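Side-chain contacts in Bse634I restriction endonuclease (Geobacillus stearothermophilus, PDB 1KNV), which acts as a type II restriction endonuclease, cutting DNA at a specific sequence, probably with the help of a divalent metal ion: residues B[82-87]-B[174-179]; B[89-94]-B[98-103]; B[113-118]-B[189-194]; B[148-153]-B[180-185]. One frame throughout, in Å; residues are numbered along the deposited sequence.

Helix 68-93 comes first and supplies one side of two contacts. Interaction 2 closes the short loop from this helix into strand 99-103, an outer strand of the mixed sheet, and is nested inside the much longer loop that interaction 1 closes by bringing 174-179 back to the helix. Interaction 3 opens next, at 113-118, and closes at 189-194; interaction 4, joining strand 147-151 to 180-185, is nested inside it. Interaction 1 crosses both 3 and 4, since their segments alternate along the chain. Interactions 2, 3 and 4 each use a strand of that sheet, 99-103, 191-198 and 147-151 respectively, while interaction 1 ties two helices together beside it.

Interaction 1: B[82-87]-B[174-179]; sequences MIAIQS and VALTLF
A84 and A175 meet methyl to methyl where helix 68-93 passes the C-terminal part of helix 169-176, and with so little side chain between them the backbones come close: the two CA atoms are 5.9 Å apart. The contact across the segments is apolar. A84 CB lies 4.1 Å from A175 CB and also rests near the A175 carbonyl oxygen. Two longer side chains extend this patch. I85 brings in its CD1, 4.0 Å from A175 CB; its CG1 branch stands beside the backbone N (chi1 -64°) and the CD1 methyl reaches back across to A175. From the other helix L176 sends its CD2 branch to within 4.1 Å of A84 CB, so each alanine is touched by its counterpart and by one branched residue. The polar element stays inside helix 68-93: S87 OG donates to I83 O at 3.0 Å, approaching from above the carbonyl plane, and the same oxygen takes the S87 backbone N-H, so two donors grip it. Around this pair, strand 99-103 packs on A84 through K103 and on S87 through I101, helix 281-291 covers I83, and helix 43-60 lies against M82.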
# COMPACT_ATOMS: atom_id res chain seq x y z
N MET B 82 6.14 31.26 -27.85
CA MET B 82 7.02 30.45 -28.70
C MET B 82 6.82 28.95 -28.47
O MET B 82 6.70 28.17 -29.42
CB MET B 82 8.48 30.83 -28.46
CG MET B 82 8.81 32.19 -29.03
SD MET B 82 10.47 32.74 -28.66
CE MET B 82 10.43 34.37 -29.45
N ILE B 83 6.80 28.57 -27.19
CA ILE B 83 6.58 27.18 -26.81
C ILE B 83 5.22 26.72 -27.36
O ILE B 83 5.13 25.70 -28.04
CB ILE B 83 6.60 27.04 -25.27
CG1 ILE B 83 8.03 27.16 -24.77
CG2 ILE B 83 6.03 25.70 -24.84
CD1 ILE B 83 8.96 26.11 -25.34
N ALA B 84 4.18 27.49 -27.06
CA ALA B 84 2.83 27.17 -27.51
C ALA B 84 2.72 27.00 -29.02
O ALA B 84 2.13 26.03 -29.50
CB ALA B 84 1.86 28.23 -27.03
N ILE B 85 3.28 27.93 -29.78
CA ILE B 85 3.22 27.87 -31.24
C ILE B 85 3.98 26.66 -31.79
O ILE B 85 3.48 25.93 -32.65
CB ILE B 85 3.82 29.16 -31.88
CG1 ILE B 85 2.97 30.37 -31.49
CG2 ILE B 85 3.89 29.02 -33.41
CD1 ILE B 85 1.54 30.27 -31.93
N GLN B 86 5.18 26.45 -31.28
CA GLN B 86 5.99 25.33 -31.74
C GLN B 86 5.22 24.05 -31.48
O GLN B 86 5.08 23.21 -32.37
CB GLN B 86 7.34 25.32 -31.03
CG GLN B 86 8.37 24.36 -31.64
CD GLN B 86 8.84 24.75 -33.04
OE1 GLN B 86 9.50 23.96 -33.72
NE2 GLN B 86 8.52 25.97 -33.48
N SER B 87 4.70 23.89 -30.27
CA SER B 87 3.94 22.69 -29.90
C SER B 87 2.75 22.47 -30.81
O SER B 87 2.46 21.34 -31.20
CB SER B 87 3.46 22.77 -28.46
OG SER B 87 4.55 22.81 -27.57
N VAL B 174 -5.56 31.71 -29.70
CA VAL B 174 -6.02 30.34 -29.76
C VAL B 174 -5.02 29.37 -29.12
O VAL B 174 -5.40 28.41 -28.45
CB VAL B 174 -6.29 29.92 -31.21
CG1 VAL B 174 -6.45 28.41 -31.31
CG2 VAL B 174 -7.55 30.59 -31.71
N ALA B 175 -3.73 29.63 -29.34
CA ALA B 175 -2.68 28.78 -28.80
C ALA B 175 -2.56 28.92 -27.28
O ALA B 175 -2.16 27.98 -26.60
CB ALA B 175 -1.35 29.12 -29.46
N LEU B 176 -2.92 30.08 -26.76
CA LEU B 176 -2.81 30.34 -25.33
C LEU B 176 -4.07 30.07 -24.51
O LEU B 176 -4.05 30.20 -23.28
CB LEU B 176 -2.35 31.78 -25.09
CG LEU B 176 -0.96 32.17 -25.60
CD1 LEU B 176 -0.70 33.65 -25.34
CD2 LEU B 176 0.11 31.31 -24.92
N THR B 177 -5.17 29.70 -25.17
CA THR B 177 -6.43 29.43 -24.47
C THR B 177 -6.97 28.08 -24.88
O THR B 177 -8.16 27.82 -24.75
CB THR B 177 -7.51 30.48 -24.79
OG1 THR B 177 -7.79 30.47 -26.20
CG2 THR B 177 -7.06 31.87 -24.36
N LEU B 178 -6.09 27.22 -25.38
CA LEU B 178 -6.49 25.89 -25.82
C LEU B 178 -7.08 25.06 -24.68
O LEU B 178 -8.01 24.29 -24.87
CB LEU B 178 -5.26 25.20 -26.42
CG LEU B 178 -5.39 23.94 -27.28
CD1 LEU B 178 -6.38 24.15 -28.42
CD2 LEU B 178 -4.02 23.60 -27.81
N PHE B 179 -6.54 25.23 -23.48
CA PHE B 179 -7.03 24.49 -22.32
C PHE B 179 -8.52 24.69 -22.09
O PHE B 179 -9.19 23.84 -21.50
CB PHE B 179 -6.24 24.91 -21.08
CG PHE B 179 -6.26 26.39 -20.82
CD1 PHE B 179 -7.36 27.00 -20.22
CD2 PHE B 179 -5.17 27.18 -21.17
CE1 PHE B 179 -7.38 28.36 -19.99
CE2 PHE B 179 -5.19 28.55 -20.94
CZ PHE B 179 -6.30 29.14 -20.34

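Interaction 2: B[89-94]-B[98-103]; sequences NYRVKR and DYLIIK
Y90 meets the CD1 methyl of I101 obliquely through ring atoms CD2 and CE2, the nearest approach being 3.4 Å from Y90 CD2 to I101 CD1, and the two side chains cross at about a right angle. The ring is sent toward the strand because its CG lies opposite the backbone N. One ring face is occupied by R94 CG, 3.6 Å above the plane and toward the rim, while the Y90 hydroxyl is hydrogen-bonded to D288 of helix 281-291, which also pairs with R94. The polar link is made by R91. Its chain bends at chi3 (-69°) and turns NE to Y99 O, 2.8 Å away; the oxygen sits at the guanidinium edge, somewhat tilted from the plane, and the hydrogen bond is bent, 136° at the hydrogen. L100 and I102 bond to strand 147-151, so the Y99 carbonyl points outward from the sheet's edge, where R91 serves it. R91 NH2 is taken by N161. Helix 89-93 and strand 99-103 run nearly antiparallel, at 165° with axes 8.6 Å apart: a helix turning back through a short loop into the first strand of the central mixed sheet, as in PDDEXK nucleases.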
# COMPACT_ATOMS: atom_id res chain seq x y z
N ASN B 89 2.39 23.47 -33.93
CA ASN B 89 2.85 23.02 -35.25
C ASN B 89 3.47 21.62 -35.19
O ASN B 89 3.48 20.90 -36.19
CB ASN B 89 3.85 24.01 -35.85
CG ASN B 89 3.20 25.32 -36.28
OD1 ASN B 89 2.03 25.35 -36.67
ND2 ASN B 89 3.96 26.41 -36.22
N TYR B 90 3.99 21.23 -34.03
CA TYR B 90 4.59 19.92 -33.84
C TYR B 90 3.59 18.79 -34.03
O TYR B 90 3.87 17.83 -34.75
CB TYR B 90 5.21 19.79 -32.44
CG TYR B 90 5.68 18.39 -32.09
CD1 TYR B 90 6.98 17.96 -32.35
CD2 TYR B 90 4.81 17.48 -31.50
CE1 TYR B 90 7.39 16.66 -32.03
CE2 TYR B 90 5.21 16.18 -31.19
CZ TYR B 90 6.50 15.79 -31.45
OH TYR B 90 6.87 14.50 -31.14
N ARG B 91 2.43 18.88 -33.38
CA ARG B 91 1.47 17.80 -33.53
C ARG B 91 0.92 17.77 -34.94
O ARG B 91 0.45 16.73 -35.41
CB ARG B 91 0.33 17.91 -32.51
CG ARG B 91 -0.55 19.12 -32.65
CD ARG B 91 -1.86 18.92 -31.89
NE ARG B 91 -2.73 17.91 -32.50
CZ ARG B 91 -3.42 18.08 -33.63
NH1 ARG B 91 -3.34 19.22 -34.30
NH2 ARG B 91 -4.19 17.11 -34.10
N VAL B 92 0.99 18.90 -35.63
CA VAL B 92 0.50 18.96 -36.99
C VAL B 92 1.49 18.29 -37.93
O VAL B 92 1.11 17.37 -38.65
CB VAL B 92 0.27 20.40 -37.47
CG1 VAL B 92 0.04 20.41 -38.97
CG2 VAL B 92 -0.94 20.99 -36.77
N LYS B 93 2.75 18.71 -37.91
CA LYS B 93 3.72 18.11 -38.82
C LYS B 93 4.05 16.65 -38.50
O LYS B 93 4.49 15.91 -39.38
CB LYS B 93 5.00 18.95 -38.87
CG LYS B 93 5.84 18.95 -37.63
CD LYS B 93 6.97 19.92 -37.82
CE LYS B 93 7.90 19.93 -36.64
NZ LYS B 93 8.87 21.05 -36.75
N ARG B 94 3.85 16.25 -37.24
CA ARG B 94 4.10 14.87 -36.83
C ARG B 94 2.83 14.05 -37.04
O ARG B 94 2.85 12.83 -36.89
CB ARG B 94 4.50 14.81 -35.35
CG ARG B 94 5.92 15.27 -35.07
CD ARG B 94 6.97 14.30 -35.64
NE ARG B 94 8.32 14.61 -35.16
CZ ARG B 94 9.04 15.66 -35.53
NH1 ARG B 94 8.55 16.52 -36.42
NH2 ARG B 94 10.23 15.88 -35.00
N ASP B 98 -4.20 12.25 -32.30
CA ASP B 98 -4.85 11.93 -31.02
C ASP B 98 -4.26 12.70 -29.86
O ASP B 98 -4.71 12.56 -28.74
CB ASP B 98 -4.73 10.45 -30.72
CG ASP B 98 -5.21 9.59 -31.86
OD1 ASP B 98 -6.29 9.89 -32.43
OD2 ASP B 98 -4.51 8.61 -32.18
N TYR B 99 -3.24 13.51 -30.15
CA TYR B 99 -2.55 14.28 -29.12
C TYR B 99 -2.81 15.78 -29.12
O TYR B 99 -3.08 16.39 -30.15
CB TYR B 99 -1.04 14.06 -29.25
CG TYR B 99 -0.57 12.69 -28.85
CD1 TYR B 99 -0.06 12.46 -27.57
CD2 TYR B 99 -0.62 11.63 -29.74
CE1 TYR B 99 0.38 11.20 -27.19
CE2 TYR B 99 -0.18 10.36 -29.38
CZ TYR B 99 0.32 10.15 -28.10
OH TYR B 99 0.77 8.91 -27.74
N LEU B 100 -2.73 16.36 -27.93
CA LEU B 100 -2.87 17.79 -27.72
C LEU B 100 -1.73 18.15 -26.80
O LEU B 100 -1.54 17.53 -25.75
CB LEU B 100 -4.20 18.14 -27.04
CG LEU B 100 -5.51 18.12 -27.84
CD1 LEU B 100 -6.66 18.69 -27.01
CD2 LEU B 100 -5.34 18.93 -29.12
N ILE B 101 -0.93 19.13 -27.23
CA ILE B 101 0.19 19.62 -26.44
C ILE B 101 -0.24 21.05 -26.11
O ILE B 101 -0.13 21.95 -26.94
CB ILE B 101 1.48 19.57 -27.27
CG1 ILE B 101 1.69 18.14 -27.76
CG2 ILE B 101 2.65 20.04 -26.45
CD1 ILE B 101 2.68 18.02 -28.86
N ILE B 102 -0.74 21.24 -24.90
CA ILE B 102 -1.26 22.53 -24.46
C ILE B 102 -0.40 23.38 -23.54
O ILE B 102 0.14 22.90 -22.55
CB ILE B 102 -2.60 22.32 -23.75
CG1 ILE B 102 -3.54 21.53 -24.65
CG2 ILE B 102 -3.19 23.66 -23.35
CD1 ILE B 102 -4.80 21.08 -23.95
N LYS B 103 -0.31 24.66 -23.87
CA LYS B 103 0.46 25.60 -23.07
C LYS B 103 -0.44 26.06 -21.93
O LYS B 103 -1.45 26.71 -22.16
CB LYS B 103 0.88 26.79 -23.93
CG LYS B 103 2.23 27.34 -23.55
CD LYS B 103 2.21 27.85 -22.15
CE LYS B 103 3.59 27.97 -21.56
NZ LYS B 103 3.43 28.38 -20.14

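Interaction 3: B[113-118]-B[189-194]; sequences RKIFDN and DSLVAG
F116 N donates to R113 O at 3.1 Å, the bond that closes the 3-10 turn carrying I115 and F116 beside strand 191-198. That strand belongs to the central mixed sheet of this PDDEXK-type nuclease, and the turn leads into helix 118-131, whose N-cap is D117. Across the contact everything is apolar and centres on L191, which points CD2 chiefly at I115 and CD1 at F116. L191 CD2 lies 3.7 Å from I115 CD1; the isoleucine CG1 is squeezed between its own backbone N and carbonyl carbon (chi1 68°), a rotamer that aims CD1 at the leucine. L191 CD1 arrives at the edge of the F116 ring near its plane, so this is not stacking on a face. Putting an alanine in place of L191 would remove both methyls and would probably leave the F116 edge and I115 CD1 facing a gap. Just beyond, V192 and A193 lie together opposite I149 in a classic beta bulge, while I150 flanks L191 from strand 147-151. L191 CD1 sits beside the CE2-CZ bond of the ring, 3.4 Å from F116 CZ and 3.5 Å from F116 CE2.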
# COMPACT_ATOMS: atom_id res chain seq x y z
N ARG B 113 -6.35 21.08 -13.32
CA ARG B 113 -7.24 20.03 -12.85
C ARG B 113 -8.66 20.18 -13.39
O ARG B 113 -9.42 19.21 -13.45
CB ARG B 113 -7.26 20.01 -11.32
CG ARG B 113 -5.95 19.48 -10.75
CD ARG B 113 -5.79 19.79 -9.29
NE ARG B 113 -6.90 19.28 -8.49
CZ ARG B 113 -6.93 19.35 -7.17
NH1 ARG B 113 -5.92 19.89 -6.51
NH2 ARG B 113 -7.98 18.87 -6.50
N LYS B 114 -9.01 21.39 -13.81
CA LYS B 114 -10.32 21.65 -14.37
C LYS B 114 -10.51 21.02 -15.74
O LYS B 114 -11.61 21.05 -16.28
CB LYS B 114 -10.56 23.16 -14.42
CG LYS B 114 -10.69 23.78 -13.04
CD LYS B 114 -10.43 25.27 -13.04
CE LYS B 114 -11.50 26.01 -13.79
NZ LYS B 114 -11.21 27.47 -13.83
N ILE B 115 -9.46 20.44 -16.31
CA ILE B 115 -9.61 19.79 -17.61
C ILE B 115 -10.16 18.39 -17.41
O ILE B 115 -10.67 17.76 -18.34
CB ILE B 115 -8.26 19.69 -18.40
CG1 ILE B 115 -7.30 18.72 -17.72
CG2 ILE B 115 -7.64 21.08 -18.53
CD1 ILE B 115 -6.10 18.37 -18.60
N PHE B 116 -10.08 17.90 -16.18
CA PHE B 116 -10.58 16.58 -15.84
C PHE B 116 -12.09 16.50 -15.89
O PHE B 116 -12.78 17.49 -15.63
CB PHE B 116 -10.10 16.20 -14.45
CG PHE B 116 -8.66 15.80 -14.38
CD1 PHE B 116 -7.94 15.97 -13.20
CD2 PHE B 116 -8.04 15.21 -15.48
CE1 PHE B 116 -6.61 15.55 -13.11
CE2 PHE B 116 -6.73 14.79 -15.41
CZ PHE B 116 -6.00 14.96 -14.22
N ASP B 117 -12.62 15.31 -16.21
CA ASP B 117 -14.06 15.13 -16.24
C ASP B 117 -14.60 15.18 -14.81
O ASP B 117 -13.85 15.16 -13.83
CB ASP B 117 -14.43 13.81 -16.94
CG ASP B 117 -13.73 12.58 -16.36
OD1 ASP B 117 -13.66 11.56 -17.07
OD2 ASP B 117 -13.27 12.60 -15.20
N ASN B 118 -15.91 15.25 -14.70
CA ASN B 118 -16.55 15.32 -13.40
C ASN B 118 -16.21 14.17 -12.45
O ASN B 118 -15.94 14.39 -11.27
CB ASN B 118 -18.06 15.41 -13.60
CG ASN B 118 -18.81 15.45 -12.30
OD1 ASN B 118 -18.64 16.38 -11.49
ND2 ASN B 118 -19.63 14.44 -12.07
N ASP B 189 -6.79 9.36 -17.15
CA ASP B 189 -5.64 8.66 -17.73
C ASP B 189 -5.30 9.11 -19.15
O ASP B 189 -4.54 8.46 -19.86
CB ASP B 189 -5.85 7.15 -17.70
CG ASP B 189 -7.08 6.71 -18.45
OD1 ASP B 189 -7.15 5.51 -18.77
OD2 ASP B 189 -7.98 7.54 -18.73
N SER B 190 -5.85 10.26 -19.54
CA SER B 190 -5.59 10.79 -20.87
C SER B 190 -4.35 11.69 -20.90
O SER B 190 -3.84 12.00 -21.95
CB SER B 190 -6.81 11.56 -21.40
OG SER B 190 -7.82 10.66 -21.82
N LEU B 191 -3.87 12.11 -19.73
CA LEU B 191 -2.67 12.96 -19.65
C LEU B 191 -1.52 12.00 -19.78
O LEU B 191 -1.54 10.97 -19.18
CB LEU B 191 -2.46 13.53 -18.32
CG LEU B 191 -3.75 14.01 -17.79
CD1 LEU B 191 -3.47 14.32 -16.46
CD2 LEU B 191 -4.19 15.22 -18.46
N VAL B 192 -0.52 12.35 -20.53
CA VAL B 192 0.56 11.44 -20.61
C VAL B 192 1.73 12.07 -19.95
O VAL B 192 2.47 11.38 -19.28
CB VAL B 192 0.77 10.96 -22.05
CG1 VAL B 192 -0.41 10.00 -22.34
CG2 VAL B 192 0.77 12.06 -23.03
N ALA B 193 1.76 13.40 -19.96
CA ALA B 193 2.87 14.07 -19.33
C ALA B 193 2.67 15.56 -19.09
O ALA B 193 1.80 16.21 -19.68
CB ALA B 193 4.12 13.84 -20.15
N GLY B 194 3.51 16.09 -18.21
CA GLY B 194 3.52 17.50 -17.88
C GLY B 194 4.97 17.95 -17.95
O GLY B 194 5.87 17.16 -17.67

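Interaction 4: B[148-153]-B[180-185]; sequences LIIRQK and KDIEGK
Strand 147-151, an inner strand of the central mixed sheet, is covered on one face by the loop 180-185 that follows helix 169-176, and this contact is where I150 and Q152 meet I182 and K185. I150 and I182 point at each other end on, their CD1 methyls only 3.3 Å apart, tighter than usual for two carbons. The I182 chain gets there with CG1 wedged between its backbone N and carbonyl carbon (chi1 65°), rising from the loop toward the strand. I182 also rests on L100 and I102 of strand 99-103, so it bridges two neighbouring strands. Two residues further along, Q152 stretches out fully beyond CG, and its terminal amide arrives at the backbone carbonyl of K185, with Q152 CD 3.8 Å from K185 O. A serine in place of Q152 would lack this long arm and would probably leave a gap beside the K185 carbonyl, with the loop less firmly held there. The carbonyl is presented by a type II beta turn: K185 N bonds back to I182 O at 3.0 Å, and G184 takes the positive phi (74°) of the turn's third position. I149, between L148 and I150, turns to the opposite face and meets I290 and I291 of helix 281-291. The strand bonds to 99-103 on one side and to 191-198 on the other, giving a sheet with a loop over one face and a helix on the other, consistent with the alpha/beta core of PDDEXK nucleases.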
# COMPACT_ATOMS: atom_id res chain seq x y z
N LEU B 148 1.30 20.56 -21.03
CA LEU B 148 0.60 19.29 -20.87
C LEU B 148 0.49 18.49 -22.18
O LEU B 148 0.14 19.06 -23.22
CB LEU B 148 -0.84 19.51 -20.41
CG LEU B 148 -1.19 19.93 -19.02
CD1 LEU B 148 -2.71 19.85 -18.86
CD2 LEU B 148 -0.48 19.01 -18.08
N ILE B 149 0.81 17.21 -22.13
CA ILE B 149 0.68 16.36 -23.30
C ILE B 149 -0.50 15.45 -22.97
O ILE B 149 -0.47 14.71 -21.99
CB ILE B 149 1.96 15.55 -23.56
CG1 ILE B 149 3.11 16.48 -24.01
CG2 ILE B 149 1.69 14.53 -24.66
CD1 ILE B 149 3.53 17.52 -23.00
N ILE B 150 -1.56 15.62 -23.74
CA ILE B 150 -2.80 14.88 -23.56
C ILE B 150 -3.08 13.97 -24.75
O ILE B 150 -2.75 14.32 -25.88
CB ILE B 150 -3.99 15.86 -23.42
CG1 ILE B 150 -3.83 16.68 -22.14
CG2 ILE B 150 -5.30 15.12 -23.43
CD1 ILE B 150 -4.71 17.87 -22.10
N ARG B 151 -3.62 12.80 -24.49
CA ARG B 151 -3.94 11.89 -25.58
C ARG B 151 -5.38 11.40 -25.44
O ARG B 151 -5.69 10.58 -24.57
CB ARG B 151 -2.99 10.68 -25.58
CG ARG B 151 -3.17 9.81 -26.80
CD ARG B 151 -2.41 8.52 -26.68
NE ARG B 151 -2.56 7.73 -27.90
CZ ARG B 151 -1.87 6.63 -28.14
NH1 ARG B 151 -0.98 6.19 -27.24
NH2 ARG B 151 -2.05 5.98 -29.28
N GLN B 152 -6.26 11.94 -26.27
CA GLN B 152 -7.67 11.58 -26.26
C GLN B 152 -8.24 12.03 -27.60
O GLN B 152 -8.56 13.20 -27.80
CB GLN B 152 -8.38 12.28 -25.09
CG GLN B 152 -9.79 11.75 -24.81
CD GLN B 152 -10.39 12.34 -23.55
OE1 GLN B 152 -11.47 12.92 -23.57
NE2 GLN B 152 -9.69 12.18 -22.44
N LYS B 153 -8.35 11.09 -28.53
CA LYS B 153 -8.84 11.39 -29.87
C LYS B 153 -10.07 12.28 -29.96
O LYS B 153 -10.11 13.21 -30.76
CB LYS B 153 -9.10 10.10 -30.65
CG LYS B 153 -9.43 10.36 -32.11
CD LYS B 153 -9.54 9.08 -32.92
CE LYS B 153 -9.90 9.41 -34.36
NZ LYS B 153 -10.07 8.19 -35.21
N LYS B 180 -9.05 25.82 -22.56
CA LYS B 180 -10.47 26.12 -22.39
C LYS B 180 -11.37 25.19 -23.22
O LYS B 180 -12.49 24.90 -22.81
CB LYS B 180 -10.76 27.57 -22.78
CG LYS B 180 -10.13 28.63 -21.90
CD LYS B 180 -10.56 29.99 -22.42
CE LYS B 180 -9.98 31.14 -21.61
NZ LYS B 180 -10.43 32.45 -22.17
N ASP B 181 -10.89 24.73 -24.37
CA ASP B 181 -11.66 23.83 -25.24
C ASP B 181 -11.88 22.45 -24.61
O ASP B 181 -12.87 21.77 -24.89
CB ASP B 181 -10.95 23.61 -26.58
CG ASP B 181 -10.90 24.86 -27.43
OD1 ASP B 181 -11.16 25.96 -26.89
OD2 ASP B 181 -10.58 24.73 -28.63
N ILE B 182 -10.93 22.01 -23.79
CA ILE B 182 -11.03 20.70 -23.18
C ILE B 182 -11.43 20.69 -21.72
O ILE B 182 -11.40 19.64 -21.10
CB ILE B 182 -9.72 19.92 -23.32
CG1 ILE B 182 -8.62 20.61 -22.53
CG2 ILE B 182 -9.31 19.81 -24.79
CD1 ILE B 182 -7.34 19.82 -22.50
N GLU B 183 -11.79 21.85 -21.17
CA GLU B 183 -12.19 21.91 -19.77
C GLU B 183 -13.32 20.93 -19.46
O GLU B 183 -14.36 20.95 -20.12
CB GLU B 183 -12.61 23.33 -19.39
CG GLU B 183 -13.30 23.46 -18.02
CD GLU B 183 -13.43 24.91 -17.54
OE1 GLU B 183 -13.54 25.82 -18.40
OE2 GLU B 183 -13.44 25.15 -16.31
N GLY B 184 -13.09 20.08 -18.46
CA GLY B 184 -14.06 19.10 -18.02
C GLY B 184 -14.25 17.92 -18.95
O GLY B 184 -15.13 17.10 -18.72
N LYS B 185 -13.42 17.81 -19.97
CA LYS B 185 -13.54 16.74 -20.95
C LYS B 185 -12.48 15.64 -20.92
O LYS B 185 -12.64 14.62 -21.58
CB LYS B 185 -13.50 17.33 -22.36
CG LYS B 185 -14.59 18.32 -22.74
CD LYS B 185 -14.23 18.96 -24.08
CE LYS B 185 -15.42 19.63 -24.74
NZ LYS B 185 -16.07 20.61 -23.84